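PDB 6FV4: N-acetylglucosamine-6-phosphate deacetylase, which probably removes the acetyl group from N-acetylglucosamine-6-phosphate by metal-dependent hydrolysis, a step of amino-sugar metabolism in Mycobacterium smegmatis. Local coordinates for residues D70-G75 against I281-A286; G79-A84 against L104-V109; G203-T208 against P238-A243. The protein carries 1 engineered substitution. All coordinates share one frame; numbering follows the deposited sequence. Where two conformers were deposited one is given.

Contact 1: D70-G75 against I281-A286. Engineered in segment 281-286: A283 (natural residue Asp). With ZN (zinc ion), chain H.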
loop_
_atom_site.group_PDB
_atom_site.type_symbol
_atom_site.label_atom_id
_atom_site.label_comp_id
_atom_site.label_asym_id
_atom_site.label_seq_id
_atom_site.Cartn_x
_atom_site.Cartn_y
_atom_site.Cartn_z
ATOM N N ASP B 70 8.780 -3.869 22.586
ATOM C CA ASP B 70 9.764 -3.950 21.505
ATOM C C ASP B 70 10.069 -5.412 21.225
ATOM O O ASP B 70 10.701 -6.092 22.045
ATOM C CB ASP B 70 11.030 -3.180 21.871
ATOM C CG ASP B 70 11.931 -2.929 20.671
ATOM O OD1 ASP B 70 12.972 -2.249 20.855
ATOM O OD2 ASP B 70 11.607 -3.402 19.552
ATOM N N THR B 71 9.616 -5.905 20.076
ATOM C CA THR B 71 9.700 -7.325 19.771
ATOM C C THR B 71 10.877 -7.680 18.871
ATOM O O THR B 71 10.964 -8.818 18.402
ATOM C CB THR B 71 8.401 -7.818 19.133
ATOM O OG1 THR B 71 8.106 -7.038 17.963
ATOM C CG2 THR B 71 7.247 -7.690 20.127
ATOM N N HIS B 72 11.797 -6.756 18.633
ATOM C CA HIS B 72 12.918 -7.059 17.745
ATOM C C HIS B 72 13.996 -6.019 18.045
ATOM O O HIS B 72 13.907 -4.884 17.574
ATOM C CB HIS B 72 12.471 -7.033 16.286
ATOM C CG HIS B 72 13.572 -7.255 15.285
ATOM N ND1 HIS B 72 13.319 -7.584 13.973
ATOM C CD2 HIS B 72 14.919 -7.174 15.396
ATOM C CE1 HIS B 72 14.463 -7.703 13.321
ATOM N NE2 HIS B 72 15.451 -7.465 14.165
ATOM N N LEU B 73 14.990 -6.413 18.836
ATOM C CA LEU B 73 16.119 -5.544 19.133
ATOM C C LEU B 73 17.300 -6.403 19.550
ATOM O O LEU B 73 17.135 -7.528 20.034
ATOM C CB LEU B 73 15.806 -4.522 20.225
ATOM C CG LEU B 73 15.564 -5.044 21.631
ATOM C CD1 LEU B 73 15.846 -3.925 22.633
ATOM C CD2 LEU B 73 14.136 -5.533 21.755
ATOM N N HIS B 74 18.497 -5.840 19.365
ATOM C CA HIS B 74 19.742 -6.578 19.550
ATOM C C HIS B 74 20.531 -6.139 20.763
ATOM O O HIS B 74 21.370 -6.905 21.248
ATOM C CB HIS B 74 20.618 -6.441 18.292
ATOM C CG HIS B 74 19.988 -7.045 17.084
ATOM N ND1 HIS B 74 20.092 -8.386 16.784
ATOM C CD2 HIS B 74 19.193 -6.506 16.128
ATOM C CE1 HIS B 74 19.409 -8.645 15.682
ATOM N NE2 HIS B 74 18.860 -7.518 15.263
ATOM N N GLY B 75 20.270 -4.944 21.277
ATOM C CA GLY B 75 20.947 -4.520 22.482
ATOM C C GLY B 75 20.749 -3.044 22.715
ATOM O O GLY B 75 19.783 -2.448 22.229
ATOM N N ILE B 281 9.138 -1.397 15.781
ATOM C CA ILE B 281 10.283 -2.044 16.408
ATOM C C ILE B 281 11.457 -1.082 16.291
ATOM O O ILE B 281 11.434 -0.118 15.518
ATOM C CB ILE B 281 10.648 -3.407 15.765
ATOM C CG1 ILE B 281 11.052 -3.195 14.305
ATOM C CG2 ILE B 281 9.496 -4.424 15.885
ATOM C CD1 ILE B 281 11.945 -4.265 13.725
ATOM N N THR B 282 12.488 -1.343 17.078
ATOM C CA THR B 282 13.707 -0.552 16.975
ATOM C C THR B 282 14.787 -1.226 16.151
ATOM O O THR B 282 15.561 -0.532 15.479
ATOM C CB THR B 282 14.280 -0.248 18.369
ATOM O OG1 THR B 282 14.664 -1.477 19.041
ATOM C CG2 THR B 282 13.261 0.531 19.209
ATOM N N ALA B 283 14.872 -2.563 16.220
ATOM C CA ALA B 283 16.058 -3.300 15.796
ATOM C C ALA B 283 17.318 -2.683 16.402
ATOM O O ALA B 283 18.376 -2.674 15.782
ATOM C CB ALA B 283 16.149 -3.369 14.265
ATOM N N ALA B 284 17.202 -2.165 17.620
ATOM C CA ALA B 284 18.278 -1.386 18.222
ATOM C C ALA B 284 19.543 -2.214 18.403
ATOM O O ALA B 284 19.492 -3.362 18.854
ATOM C CB ALA B 284 17.840 -0.848 19.578
ATOM N N MET B 285 20.689 -1.627 18.051
ATOM C CA MET B 285 21.949 -2.315 18.294
ATOM C C MET B 285 22.610 -1.762 19.552
ATOM O O MET B 285 22.117 -0.828 20.192
ATOM C CB MET B 285 22.883 -2.243 17.078
ATOM C CG MET B 285 23.171 -0.867 16.525
ATOM S SD MET B 285 24.543 -0.001 17.297
ATOM C CE MET B 285 25.860 -1.215 17.195
ATOM N N ALA B 286 23.721 -2.405 19.945
ATOM C CA ALA B 286 24.288 -2.186 21.269
ATOM C C ALA B 286 24.713 -0.750 21.531
ATOM O O ALA B 286 24.800 -0.362 22.698
ATOM C CB ALA B 286 25.478 -3.131 21.503
HETATM ZN ZN ZN H . 17.512 -7.390 13.674
#

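Contact 2: G79-A84 against L104-V109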
loop_
_atom_site.group_PDB
_atom_site.type_symbol
_atom_site.label_atom_id
_atom_site.label_comp_id
_atom_site.label_asym_id
_atom_site.label_seq_id
_atom_site.Cartn_x
_atom_site.Cartn_y
_atom_site.Cartn_z
ATOM N N GLY B 79 25.392 -3.009 25.644
ATOM C CA GLY B 79 25.219 -4.447 25.766
ATOM C C GLY B 79 24.635 -5.078 24.514
ATOM O O GLY B 79 23.709 -4.546 23.911
ATOM N N ASN B 80 25.190 -6.218 24.132
ATOM C CA ASN B 80 24.658 -7.057 23.060
ATOM C C ASN B 80 23.957 -8.264 23.667
ATOM O O ASN B 80 24.555 -8.979 24.483
ATOM C CB ASN B 80 25.784 -7.536 22.140
ATOM C CG ASN B 80 25.994 -6.632 20.942
ATOM O OD1 ASN B 80 25.094 -6.471 20.109
ATOM N ND2 ASN B 80 27.189 -6.043 20.840
ATOM N N PHE B 81 22.699 -8.506 23.267
ATOM C CA PHE B 81 22.048 -9.749 23.689
ATOM C C PHE B 81 22.796 -10.974 23.180
ATOM O O PHE B 81 22.853 -11.994 23.878
ATOM C CB PHE B 81 20.585 -9.791 23.231
ATOM C CG PHE B 81 19.708 -8.789 23.920
ATOM C CD1 PHE B 81 19.681 -8.702 25.297
ATOM C CD2 PHE B 81 18.919 -7.916 23.179
ATOM C CE1 PHE B 81 18.882 -7.767 25.930
ATOM C CE2 PHE B 81 18.108 -6.989 23.803
ATOM C CZ PHE B 81 18.088 -6.900 25.173
ATOM N N SER B 82 23.417 -10.889 21.995
ATOM C CA SER B 82 24.197 -12.016 21.480
ATOM C C SER B 82 25.364 -12.416 22.388
ATOM O O SER B 82 25.908 -13.513 22.211
ATOM C CB SER B 82 24.726 -11.697 20.083
ATOM O OG SER B 82 25.616 -10.600 20.128
ATOM N N ALA B 83 25.766 -11.564 23.340
ATOM C CA ALA B 83 26.752 -11.960 24.344
ATOM C C ALA B 83 26.186 -12.986 25.320
ATOM O O ALA B 83 26.928 -13.841 25.827
ATOM C CB ALA B 83 27.241 -10.730 25.113
ATOM N N ALA B 84 24.884 -12.901 25.602
ATOM C CA ALA B 84 24.186 -13.823 26.497
ATOM C C ALA B 84 24.856 -13.875 27.865
ATOM O O ALA B 84 25.111 -14.947 28.416
ATOM C CB ALA B 84 24.079 -15.223 25.881
ATOM N N LEU B 104 10.401 -6.780 26.182
ATOM C CA LEU B 104 11.466 -6.867 25.190
ATOM C C LEU B 104 11.589 -8.278 24.664
ATOM O O LEU B 104 11.623 -9.237 25.448
ATOM C CB LEU B 104 12.825 -6.472 25.779
ATOM C CG LEU B 104 12.886 -5.140 26.514
ATOM C CD1 LEU B 104 13.994 -5.132 27.550
ATOM C CD2 LEU B 104 13.086 -4.033 25.519
ATOM N N VAL B 105 11.736 -8.415 23.352
ATOM C CA VAL B 105 12.113 -9.704 22.777
ATOM C C VAL B 105 13.522 -9.573 22.204
ATOM O O VAL B 105 13.770 -8.777 21.284
ATOM C CB VAL B 105 11.094 -10.191 21.741
ATOM C CG1 VAL B 105 11.576 -11.490 21.088
ATOM C CG2 VAL B 105 9.771 -10.428 22.432
ATOM N N ALA B 106 14.457 -10.312 22.789
ATOM C CA ALA B 106 15.864 -10.158 22.452
ATOM C C ALA B 106 16.175 -10.979 21.212
ATOM O O ALA B 106 15.838 -12.159 21.144
ATOM C CB ALA B 106 16.749 -10.582 23.625
ATOM N N SER B 107 16.803 -10.350 20.227
ATOM C CA SER B 107 17.059 -10.972 18.939
ATOM C C SER B 107 18.506 -11.424 18.840
ATOM O O SER B 107 19.416 -10.737 19.311
ATOM C CB SER B 107 16.773 -10.014 17.773
ATOM O OG SER B 107 15.500 -9.412 17.871
ATOM N N LEU B 108 18.712 -12.544 18.157
ATOM C CA LEU B 108 20.035 -13.058 17.867
ATOM C C LEU B 108 20.227 -13.087 16.364
ATOM O O LEU B 108 19.357 -13.579 15.646
ATOM C CB LEU B 108 20.209 -14.482 18.433
ATOM C CG LEU B 108 20.106 -14.672 19.933
ATOM C CD1 LEU B 108 20.179 -16.161 20.259
ATOM C CD2 LEU B 108 21.261 -13.939 20.610
ATOM N N VAL B 109 21.384 -12.622 15.889
ATOM C CA VAL B 109 21.674 -12.677 14.458
ATOM C C VAL B 109 22.220 -14.050 14.087
ATOM O O VAL B 109 22.494 -14.880 14.959
ATOM C CB VAL B 109 22.665 -11.585 14.020
ATOM C CG1 VAL B 109 22.106 -10.198 14.296
ATOM C CG2 VAL B 109 24.010 -11.795 14.699
#

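Contact 3: G203-T208 against P238-A243. With CD (cadmium ion), chain J.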
loop_
_atom_site.group_PDB
_atom_site.type_symbol
_atom_site.label_atom_id
_atom_site.label_comp_id
_atom_site.label_asym_id
_atom_site.label_seq_id
_atom_site.Cartn_x
_atom_site.Cartn_y
_atom_site.Cartn_z
ATOM N N GLY B 203 11.612 -12.783 6.466
ATOM C CA GLY B 203 12.584 -11.708 6.455
ATOM C C GLY B 203 13.860 -12.176 5.795
ATOM O O GLY B 203 14.032 -13.364 5.500
ATOM N N HIS B 204 14.744 -11.209 5.539
ATOM C CA HIS B 204 16.092 -11.462 5.023
ATOM C C HIS B 204 16.073 -12.435 3.850
ATOM O O HIS B 204 16.732 -13.473 3.856
ATOM C CB HIS B 204 17.002 -11.975 6.140
ATOM C CG HIS B 204 17.502 -10.883 7.015
ATOM N ND1 HIS B 204 18.755 -10.326 6.869
ATOM C CD2 HIS B 204 16.900 -10.211 8.021
ATOM C CE1 HIS B 204 18.910 -9.362 7.757
ATOM N NE2 HIS B 204 17.797 -9.267 8.464
ATOM N N THR B 205 15.307 -12.064 2.822
ATOM C CA THR B 205 14.915 -13.028 1.817
ATOM C C THR B 205 14.816 -12.368 0.450
ATOM O O THR B 205 14.489 -11.186 0.330
ATOM C CB THR B 205 13.578 -13.675 2.200
ATOM O OG1 THR B 205 13.124 -14.514 1.134
ATOM C CG2 THR B 205 12.530 -12.612 2.500
ATOM N N GLU B 206 15.134 -13.164 -0.569
ATOM C CA GLU B 206 14.923 -12.859 -1.971
ATOM C C GLU B 206 13.723 -13.616 -2.534
ATOM O O GLU B 206 13.634 -13.808 -3.750
ATOM C CB GLU B 206 16.193 -13.187 -2.767
ATOM C CG GLU B 206 17.451 -12.461 -2.275
ATOM C CD GLU B 206 17.345 -10.948 -2.420
ATOM O OE1 GLU B 206 16.687 -10.480 -3.384
ATOM O OE2 GLU B 206 17.916 -10.220 -1.575
ATOM N N ALA B 207 12.803 -14.055 -1.666
ATOM C CA ALA B 207 11.657 -14.838 -2.100
ATOM C C ALA B 207 10.750 -14.028 -3.015
ATOM O O ALA B 207 10.634 -12.808 -2.895
ATOM C CB ALA B 207 10.840 -15.312 -0.901
ATOM N N THR B 208 10.081 -14.726 -3.920
ATOM C CA THR B 208 9.092 -14.074 -4.751
ATOM C C THR B 208 7.787 -13.908 -3.970
ATOM O O THR B 208 7.620 -14.413 -2.848
ATOM C CB THR B 208 8.866 -14.872 -6.034
ATOM O OG1 THR B 208 8.233 -16.117 -5.716
ATOM C CG2 THR B 208 10.201 -15.152 -6.744
ATOM N N PRO B 238 5.844 -8.669 -7.458
ATOM C CA PRO B 238 5.637 -7.814 -6.277
ATOM C C PRO B 238 6.582 -8.097 -5.112
ATOM O O PRO B 238 6.818 -7.209 -4.279
ATOM C CB PRO B 238 4.179 -8.114 -5.877
ATOM C CG PRO B 238 3.552 -8.754 -7.051
ATOM C CD PRO B 238 4.659 -9.502 -7.750
ATOM N N GLY B 239 7.115 -9.303 -4.998
ATOM C CA GLY B 239 8.030 -9.592 -3.918
ATOM C C GLY B 239 7.310 -9.796 -2.601
ATOM O O GLY B 239 6.076 -9.743 -2.522
ATOM N N PRO B 240 8.076 -10.016 -1.528
ATOM C CA PRO B 240 7.453 -10.455 -0.274
ATOM C C PRO B 240 6.652 -9.374 0.425
ATOM O O PRO B 240 5.654 -9.706 1.069
ATOM C CB PRO B 240 8.653 -10.910 0.580
ATOM C CG PRO B 240 9.859 -10.919 -0.369
ATOM C CD PRO B 240 9.537 -9.879 -1.396
ATOM N N ALA B 241 7.048 -8.099 0.320
ATOM C CA ALA B 241 6.343 -7.038 1.039
ATOM C C ALA B 241 4.857 -7.014 0.703
ATOM O O ALA B 241 4.029 -6.705 1.576
ATOM C CB ALA B 241 6.964 -5.670 0.729
ATOM N N VAL B 242 4.500 -7.361 -0.534
ATOM C CA VAL B 242 3.100 -7.269 -0.944
ATOM C C VAL B 242 2.313 -8.475 -0.454
ATOM O O VAL B 242 1.186 -8.326 0.039
ATOM C CB VAL B 242 2.999 -7.076 -2.472
ATOM C CG1 VAL B 242 1.560 -7.262 -2.961
ATOM C CG2 VAL B 242 3.501 -5.676 -2.838
ATOM N N ALA B 243 2.900 -9.682 -0.552
ATOM C CA ALA B 243 2.295 -10.859 0.072
ATOM C C ALA B 243 2.071 -10.632 1.559
ATOM O O ALA B 243 1.015 -10.989 2.098
ATOM C CB ALA B 243 3.168 -12.101 -0.154
HETATM CD CD CD J . 17.886 -7.620 10.115
HETATM O O HOH W 1 19.055 -5.775 8.719
#

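Contact 1: D70-G75 against I281-A286
T282 and D70 make the polar side-chain link of this contact. The hydroxyl OG1 of T282 donates to OD1 of D70 over 2.6 Å, where OD1 accepts on its syn lone pair, while T282 N reaches OD2 of D70 weakly at 3.3 Å. D70 is extended, with CG anti to the backbone N (chi1 -165°), which carries the carboxylate across to T282. OG1 of T282 also accepts from A284 N at 3.0 Å, closing an ST turn.

On the backbone, A283 N donates to H72 O at 2.9 Å. Beyond it, A284 O takes two donors: H74 N, 2.7 Å away and in the carbonyl plane, and G75 N, which lies above that plane. G75 has backbone angles at which a CB would jam against the preceding carbonyl.

Carbon contacts run alongside: CD1 of I281 approaches the H72 ring obliquely, 3.6 Å from ND1 of H72, and CB of L73 meets CB of A284.

Zinc is held by NE2 of H72 and NE2 of H74, each at 2.1 Å, with E138 as a further ligand. The bond from ND1 to E253 and the zinc on NE2 together fix the rotation of the H72 ring. This is the HxH metal motif of the amidohydrolase barrel. A283 is an engineered alanine replacing Asp, the predicted proton donor/acceptor; its CB lies 4.2 Å from H72 NE2 and offers the metal no oxygen. The backbone bonds around A283 tie it to both zinc-binding histidines, consistent with a natural Asp lying close to the metal.

Contact 2: G79-A84 against L104-V109
F81 and A106 approach with their CA atoms 6.3 Å apart, and S82 and L108 with theirs at 5.6 Å; no hydrogen bond joins the two segments, so the short 3-10 turn 81-83 packs on strand 104-109 by van der Waals contact alone.

The main element is a CH-pi contact. CB of A106, whose bond from CA points at the turn, sits over one face of the F81 ring, 3.6 Å from its centroid and 19° off the ring normal. The methyl is offset toward the rim, and its closest approaches are 3.5 Å to both CG and CD2 of F81. The phenylalanine reaches this place with CG anti to its own carbonyl carbon (chi1 -68°), which sends the ring along the strand, past A106 and towards L73. T89 and A92 of helix 86-98 also touch F81, so the ring is buried between helix and strand.

A second, smaller patch lies further along the strand. CD2 of L108 touches the turn's backbone, 3.6 Å from CA of S82, and stands 4.2 Å from CB of S82. From the same leucine further contacts run to Q119, V120 and L123 of helix 113-129. The turn itself is closed by A83 N to N80 O at 3.1 Å and by A84 N to F81 O.

S107 faces the other way: its hydroxyl is hydrogen-bonded to H136, and its side chain lies beside H72 and H74. A106 and L108 thus turn to the helices, while S107 turns to the metal-binding histidines, as on a strand of the TIM-like barrel of the amidohydrolases.

Contact 3: G203-T208 against P238-A243
Two loops of the amidohydrolase barrel meet here, the one after strand 199-202, which supplies a metal ligand, and the one leading into helix 240-246, where P240 packs against A207. The closest approach is from CG of P240 to the carbonyl oxygen of A207, at 3.2 Å; CD of P240 follows at 3.5 Å from that same A207 O. Two ring carbons of P240 thus lie against the oxygen, and no hydrogen bond crosses between the segments. A207 O is buried by this packing and has no polar partner in the model.

CG2 of T205 adds a looser apolar touch, 4.3 Å from CG of P240. T205 carries OG1 anti to the backbone N (chi1 174°), where it accepts from A207 N at 2.9 Å with an N-H...O angle of 147°, and leaves CG2 to meet the proline. This bond closes an ST turn; OG1 is also hydrogen-bonded to OE1 of E182. T208 and G239 come nearest in the backbone, with CA atoms 4.7 Å apart, and both are N-cap residues, so two helices start side by side. G239 has a positive phi (77°), and a CB there would clash with CD of P240. T212 of helix 209-217 also touches P240.

At the other end of the loop, H204 binds cadmium through NE2 at 2.3 Å, together with E138, H150 and H225; water 1 is a longer ligand at 2.6 Å. H204 itself does not touch 238-243. P238 and V242 pack on A262 and A264 of the second subunit. The chemistry implies a contact of van der Waals packing, partly carbon on carbonyl oxygen, with one internal ST turn and one buried carbonyl left unpaired, while the metal bond is confined to the loop's beginning.

Contact 1 lies deepest, its centre about 6 Å from the centre of the chain; contact 2 lies about 12 Å out and contact 3 about 21 Å, though all three are largely buried. Contacts 1 and 2 share the sheet neighbourhood of strand 63-76: L73 O is 2.8 Å from S107 N and D70 O is 2.9 Å from V105 N, both probable hydrogen bonds. Contact 3 touches neither. Chemistry follows position: hydrogen bonds and zinc ligands in contact 1, a CH-pi and leucine patch in contact 2, and proline packing near the subunit interface in contact 3, whose H204 nevertheless reaches back to the metal centre through cadmium.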